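Local coordinates for protein Eps1p (Saccharomyces cerevisiae, PDB 4TW5) that belongs to the thioredoxin superfamily, with a modelled fragment that folds into a thioredoxin domain and a second, probably thioredoxin-like domain, each holding two disulfides, at residues Glu52-Glu57 with Leu61-Ser66; Val235-Pro240 with Val262-Arg267. One frame throughout, in Å; residues are numbered along the deposited sequence.

Contact 1 of 2, residues Glu52-Glu57 with Leu61-Ser66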
loop_
_atom_site.group_PDB
_atom_site.type_symbol
_atom_site.label_atom_id
_atom_site.label_comp_id
_atom_site.label_asym_id
_atom_site.label_seq_id
_atom_site.Cartn_x
_atom_site.Cartn_y
_atom_site.Cartn_z
ATOM N N GLU A 52 -46.531 30.300 -5.787
ATOM C CA GLU A 52 -46.346 31.600 -6.402
ATOM C C GLU A 52 -44.893 31.847 -6.767
ATOM O O GLU A 52 -44.595 32.363 -7.846
ATOM C CB GLU A 52 -46.838 32.734 -5.468
ATOM C CG GLU A 52 -46.506 34.133 -6.016
ATOM C CD GLU A 52 -47.154 35.291 -5.270
ATOM O OE1 GLU A 52 -47.033 35.372 -4.026
ATOM O OE2 GLU A 52 -47.783 36.131 -5.946
ATOM N N GLU A 53 -43.981 31.440 -5.891
ATOM C CA GLU A 53 -42.574 31.678 -6.172
ATOM C C GLU A 53 -42.060 30.723 -7.262
ATOM O O GLU A 53 -41.072 31.017 -7.935
ATOM C CB GLU A 53 -41.745 31.524 -4.896
ATOM C CG GLU A 53 -40.498 32.403 -4.855
ATOM C CD GLU A 53 -40.839 33.907 -4.698
ATOM O OE1 GLU A 53 -42.029 34.259 -4.472
ATOM O OE2 GLU A 53 -39.909 34.741 -4.801
ATOM N N PHE A 54 -42.760 29.607 -7.460
ATOM C CA PHE A 54 -42.324 28.579 -8.408
ATOM C C PHE A 54 -42.897 28.739 -9.808
ATOM O O PHE A 54 -42.612 27.927 -10.680
ATOM C CB PHE A 54 -42.688 27.185 -7.895
ATOM C CG PHE A 54 -41.944 26.078 -8.587
ATOM C CD1 PHE A 54 -40.586 25.917 -8.386
ATOM C CD2 PHE A 54 -42.600 25.219 -9.462
ATOM C CE1 PHE A 54 -39.901 24.917 -9.024
ATOM C CE2 PHE A 54 -41.916 24.220 -10.101
ATOM C CZ PHE A 54 -40.564 24.066 -9.884
ATOM N N LYS A 55 -43.683 29.793 -10.013
ATOM C CA LYS A 55 -44.413 30.019 -11.258
ATOM C C LYS A 55 -43.541 29.925 -12.513
ATOM O O LYS A 55 -43.975 29.368 -13.526
ATOM C CB LYS A 55 -45.104 31.392 -11.215
ATOM C CG LYS A 55 -46.483 31.376 -10.552
ATOM C CD LYS A 55 -46.897 32.758 -10.051
ATOM C CE LYS A 55 -46.881 33.771 -11.174
ATOM N NZ LYS A 55 -47.259 35.137 -10.751
ATOM N N GLU A 56 -42.346 30.515 -12.461
ATOM C CA GLU A 56 -41.455 30.551 -13.623
ATOM C C GLU A 56 -40.789 29.214 -13.965
ATOM O O GLU A 56 -40.769 28.790 -15.122
ATOM C CB GLU A 56 -40.346 31.592 -13.418
ATOM C CG GLU A 56 -40.807 33.036 -13.407
ATOM C CD GLU A 56 -41.795 33.351 -14.522
ATOM O OE1 GLU A 56 -41.485 33.071 -15.707
ATOM O OE2 GLU A 56 -42.882 33.885 -14.209
ATOM N N GLU A 57 -40.257 28.557 -12.942
ATOM C CA GLU A 57 -39.501 27.328 -13.107
ATOM C C GLU A 57 -40.473 26.235 -13.497
ATOM O O GLU A 57 -40.149 25.343 -14.289
ATOM C CB GLU A 57 -38.752 27.008 -11.817
ATOM C CG GLU A 57 -37.643 28.036 -11.560
ATOM C CD GLU A 57 -36.818 27.768 -10.312
ATOM O OE1 GLU A 57 -35.982 28.639 -9.975
ATOM O OE2 GLU A 57 -37.056 26.750 -9.623
ATOM N N LEU A 61 -39.330 23.553 -16.125
ATOM C CA LEU A 61 -38.996 22.225 -15.589
ATOM C C LEU A 61 -40.110 21.211 -15.801
ATOM O O LEU A 61 -39.924 20.029 -15.548
ATOM C CB LEU A 61 -38.705 22.299 -14.089
ATOM C CG LEU A 61 -37.550 23.169 -13.609
ATOM C CD1 LEU A 61 -37.339 22.911 -12.129
ATOM C CD2 LEU A 61 -36.284 22.910 -14.419
ATOM N N ASN A 62 -41.273 21.687 -16.241
ATOM C CA ASN A 62 -42.423 20.817 -16.480
ATOM C C ASN A 62 -42.895 20.177 -15.170
ATOM O O ASN A 62 -43.192 18.989 -15.104
ATOM C CB ASN A 62 -42.070 19.756 -17.524
ATOM C CG ASN A 62 -43.271 19.234 -18.237
ATOM O OD1 ASN A 62 -44.403 19.553 -17.861
ATOM N ND2 ASN A 62 -43.046 18.425 -19.284
ATOM N N ILE A 63 -42.959 20.988 -14.117
ATOM C CA ILE A 63 -43.375 20.504 -12.804
ATOM C C ILE A 63 -44.454 21.408 -12.251
ATOM O O ILE A 63 -44.304 22.614 -12.256
ATOM C CB ILE A 63 -42.206 20.471 -11.788
ATOM C CG1 ILE A 63 -41.048 19.628 -12.295
ATOM C CG2 ILE A 63 -42.685 19.941 -10.456
ATOM C CD1 ILE A 63 -39.815 19.802 -11.440
ATOM N N THR A 64 -45.537 20.821 -11.757
ATOM C CA THR A 64 -46.646 21.613 -11.275
ATOM C C THR A 64 -46.984 21.272 -9.831
ATOM O O THR A 64 -47.107 20.109 -9.477
ATOM C CB THR A 64 -47.896 21.402 -12.161
ATOM O OG1 THR A 64 -47.647 21.938 -13.454
ATOM C CG2 THR A 64 -49.123 22.113 -11.573
ATOM N N PHE A 65 -47.186 22.284 -8.995
ATOM C CA PHE A 65 -47.731 22.021 -7.674
ATOM C C PHE A 65 -49.248 22.040 -7.716
ATOM O O PHE A 65 -49.859 23.011 -8.179
ATOM C CB PHE A 65 -47.228 23.038 -6.670
ATOM C CG PHE A 65 -45.778 22.881 -6.305
ATOM C CD1 PHE A 65 -45.409 22.180 -5.167
ATOM C CD2 PHE A 65 -44.787 23.468 -7.079
ATOM C CE1 PHE A 65 -44.074 22.057 -4.812
ATOM C CE2 PHE A 65 -43.455 23.356 -6.732
ATOM C CZ PHE A 65 -43.093 22.644 -5.595
ATOM N N SER A 66 -49.848 20.971 -7.201
ATOM C CA SER A 66 -51.297 20.801 -7.191
ATOM C C SER A 66 -51.788 20.360 -5.809
ATOM O O SER A 66 -50.995 20.116 -4.904
ATOM C CB SER A 66 -51.737 19.768 -8.220
ATOM O OG SER A 66 -51.180 20.038 -9.486
#

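Contact 2 of 2, residues Val235-Pro240 with Val262-Arg267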
loop_
_atom_site.group_PDB
_atom_site.type_symbol
_atom_site.label_atom_id
_atom_site.label_comp_id
_atom_site.label_asym_id
_atom_site.label_seq_id
_atom_site.Cartn_x
_atom_site.Cartn_y
_atom_site.Cartn_z
ATOM N N VAL A 235 -19.249 5.147 -0.606
ATOM C CA VAL A 235 -19.652 6.532 -0.464
ATOM C C VAL A 235 -19.503 6.988 0.986
ATOM O O VAL A 235 -19.913 6.267 1.899
ATOM C CB VAL A 235 -21.126 6.739 -0.919
ATOM C CG1 VAL A 235 -21.618 8.174 -0.624
ATOM C CG2 VAL A 235 -21.294 6.408 -2.388
ATOM N N ALA A 236 -18.938 8.185 1.186
ATOM C CA ALA A 236 -18.795 8.798 2.513
ATOM C C ALA A 236 -19.080 10.318 2.495
ATOM O O ALA A 236 -18.793 11.004 1.520
ATOM C CB ALA A 236 -17.409 8.551 3.045
ATOM N N LEU A 237 -19.593 10.858 3.593
ATOM C CA LEU A 237 -19.844 12.307 3.658
ATOM C C LEU A 237 -18.743 13.036 4.423
ATOM O O LEU A 237 -18.261 12.536 5.445
ATOM C CB LEU A 237 -21.184 12.592 4.306
ATOM C CG LEU A 237 -21.657 14.045 4.352
ATOM C CD1 LEU A 237 -21.846 14.617 2.955
ATOM C CD2 LEU A 237 -22.964 14.082 5.087
ATOM N N VAL A 238 -18.294 14.161 3.868
ATOM C CA VAL A 238 -17.360 15.062 4.529
ATOM C C VAL A 238 -18.066 16.348 4.980
ATOM O O VAL A 238 -18.643 17.064 4.172
ATOM C CB VAL A 238 -16.170 15.460 3.631
ATOM C CG1 VAL A 238 -15.180 16.291 4.432
ATOM C CG2 VAL A 238 -15.481 14.230 3.017
ATOM N N LEU A 239 -18.028 16.617 6.281
ATOM C CA LEU A 239 -18.628 17.819 6.835
ATOM C C LEU A 239 -17.674 18.989 6.699
ATOM O O LEU A 239 -16.484 18.867 6.985
ATOM C CB LEU A 239 -19.005 17.597 8.290
ATOM C CG LEU A 239 -20.087 16.532 8.469
ATOM C CD1 LEU A 239 -20.474 16.394 9.930
ATOM C CD2 LEU A 239 -21.329 16.868 7.646
ATOM N N PRO A 240 -18.212 20.150 6.312
ATOM C CA PRO A 240 -17.403 21.346 6.062
ATOM C C PRO A 240 -16.903 22.017 7.346
ATOM O O PRO A 240 -17.577 21.977 8.384
ATOM C CB PRO A 240 -18.375 22.265 5.316
ATOM C CG PRO A 240 -19.718 21.886 5.870
ATOM C CD PRO A 240 -19.657 20.400 6.132
ATOM N N VAL A 262 -28.788 10.878 -1.427
ATOM C CA VAL A 262 -29.063 12.316 -1.394
ATOM C C VAL A 262 -29.479 12.723 0.015
ATOM O O VAL A 262 -28.922 13.659 0.603
ATOM C CB VAL A 262 -30.169 12.712 -2.409
ATOM C CG1 VAL A 262 -30.673 14.140 -2.148
ATOM C CG2 VAL A 262 -29.638 12.619 -3.833
ATOM N N ASP A 263 -30.429 11.980 0.571
ATOM C CA ASP A 263 -30.953 12.272 1.900
ATOM C C ASP A 263 -29.907 12.070 2.994
ATOM O O ASP A 263 -29.943 12.752 4.001
ATOM C CB ASP A 263 -32.217 11.456 2.160
ATOM C CG ASP A 263 -33.341 11.835 1.191
ATOM O OD1 ASP A 263 -33.330 13.001 0.701
ATOM O OD2 ASP A 263 -34.226 10.983 0.921
ATOM N N PHE A 264 -28.986 11.132 2.807
ATOM C CA PHE A 264 -27.887 10.991 3.749
ATOM C C PHE A 264 -27.018 12.237 3.715
ATOM O O PHE A 264 -26.690 12.811 4.753
ATOM C CB PHE A 264 -27.041 9.757 3.437
ATOM C CG PHE A 264 -25.742 9.698 4.195
ATOM C CD1 PHE A 264 -25.714 9.351 5.551
ATOM C CD2 PHE A 264 -24.557 9.976 3.559
ATOM C CE1 PHE A 264 -24.524 9.263 6.251
ATOM C CE2 PHE A 264 -23.351 9.904 4.236
ATOM C CZ PHE A 264 -23.327 9.544 5.594
ATOM N N ALA A 265 -26.691 12.683 2.512
ATOM C CA ALA A 265 -25.828 13.849 2.335
ATOM C C ALA A 265 -26.453 15.113 2.907
ATOM O O ALA A 265 -25.761 16.083 3.147
ATOM C CB ALA A 265 -25.507 14.058 0.851
ATOM N N ARG A 266 -27.762 15.085 3.117
ATOM C CA ARG A 266 -28.502 16.255 3.540
ATOM C C ARG A 266 -28.861 16.247 5.021
ATOM O O ARG A 266 -29.400 17.213 5.519
ATOM C CB ARG A 266 -29.746 16.406 2.661
ATOM C CG ARG A 266 -29.495 17.308 1.464
ATOM C CD ARG A 266 -30.473 17.096 0.349
ATOM N NE ARG A 266 -31.787 16.633 0.783
ATOM C CZ ARG A 266 -32.797 17.401 1.167
ATOM N NH1 ARG A 266 -32.677 18.726 1.227
ATOM N NH2 ARG A 266 -33.934 16.826 1.508
ATOM N N ARG A 267 -28.525 15.172 5.722
ATOM C CA ARG A 267 -28.789 15.073 7.153
ATOM C C ARG A 267 -28.012 16.111 7.955
ATOM O O ARG A 267 -26.853 16.406 7.640
ATOM C CB ARG A 267 -28.381 13.695 7.687
ATOM C CG ARG A 267 -29.437 12.614 7.902
ATOM C CD ARG A 267 -28.710 11.254 8.043
ATOM N NE ARG A 267 -29.582 10.072 8.078
ATOM C CZ ARG A 267 -29.418 8.973 7.331
ATOM N NH1 ARG A 267 -28.448 8.910 6.432
ATOM N NH2 ARG A 267 -30.244 7.936 7.457
#

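Contact 1 of 2, residues Glu52-Glu57 with Leu61-Ser66
The carbonyl oxygen of Glu57 is gripped twice: Leu61 N donates to Glu57 O at 2.7 Å, and the hydroxyl of Thr60 bonds to the same oxygen. The first is an i to i+4 bond of the alpha-helical kind. Asn62 follows with positive phi (64°) and swings the chain out of the helix and into the strand.

Phe54 carries most of the apolar contact. With CG anti to the backbone N (chi1 -163°), its ring reaches across to the strand, where Phe65 meets it in a T-shaped stack. The edge of Phe65 points at the face of Phe54, and the ring planes stand at 85°. Phe65 CE2 lies 3.4 Å from Phe54 CD2. The carbonyl carbon of Glu57 lies over the opposite face, offset toward the rim. Ile63 O sits in the ring plane, 3.6 Å from Phe54 CE2, and also accepts a bond from Ser58 OG. Leu61 CD1 approaches Phe54 CZ obliquely at 4.1 Å.

The contact packs the region of helices 44-53 and 55-61 on strand 63-69, the edge strand of the thioredoxin sheet, hydrogen-bonded to strand 27-33. Helix 107-118 covers the same side, laying Ala114 on both phenylalanines, and its Arg115 pairs with Glu57 OE1.

Contact 2 of 2, residues Val235-Pro240 with Val262-Arg267
Apolar contacts join Leu237, in the strand, to Phe264 and Ala265 of segment 262-267, packing helix 259-265 on the sheet of the second, probably thioredoxin-like domain. The nearest carbons are Leu237 CB and Phe264 CE2, 3.5 Å apart, and CB also lies 3.9 Å from Phe264 CZ, so the far end of the ring rests on the root of the leucine. The approach is oblique to the ring. With Leu237 CG anti to the backbone N (chi1 -175°), the fork is carried past the phenyl group to the helix itself, where Leu237 CD1 packs 4.3 Å from Ala265 CB. Phe264 also has an edge-to-face partner in Tyr250, and Leu156 of strand 155-160 touches Leu237, Phe264 and Ala265 alike.

Polar groups meet the leucine as neighbours rather than partners. Leu237 CD2 lies 3.9 Å from Ala265 O and 4.0 Å from Phe264 O, the second of which accepts a bond from Arg267 N.

Among the charged groups, Arg266 points away from the strand; its NH2 makes a salt bridge to Glu102 of the first domain, and its NE has a long one to Asp263 OD1.

No hydrogen bond crosses between the two segments, so the helix is held to the strand by the fit of buried hydrocarbon, while the strand's backbone hydrogen bonds run to neighbouring chain segments, mainly strands 155-160 and 247-249.

Contact 1 closes before contact 2 opens along the chain, and the two lie on opposite sides of its centre, about 28 Å apart between centres and about 13 Å between nearest atoms. They share no helix or strand. The 52-57 with 61-66 pair belongs to the first, thioredoxin domain, at the outermost strand 63-69 of a four-stranded mixed sheet. The 235-240 with 262-267 pair belongs to the second, whose strand order is consistent with a thioredoxin fold; strand 234-238 lies inside its five-stranded sheet. Each apolar core, built around a phenylalanine, lies within its own domain, while Arg266 of segment 262-267 reaches across to Glu102 of the first and so links the two.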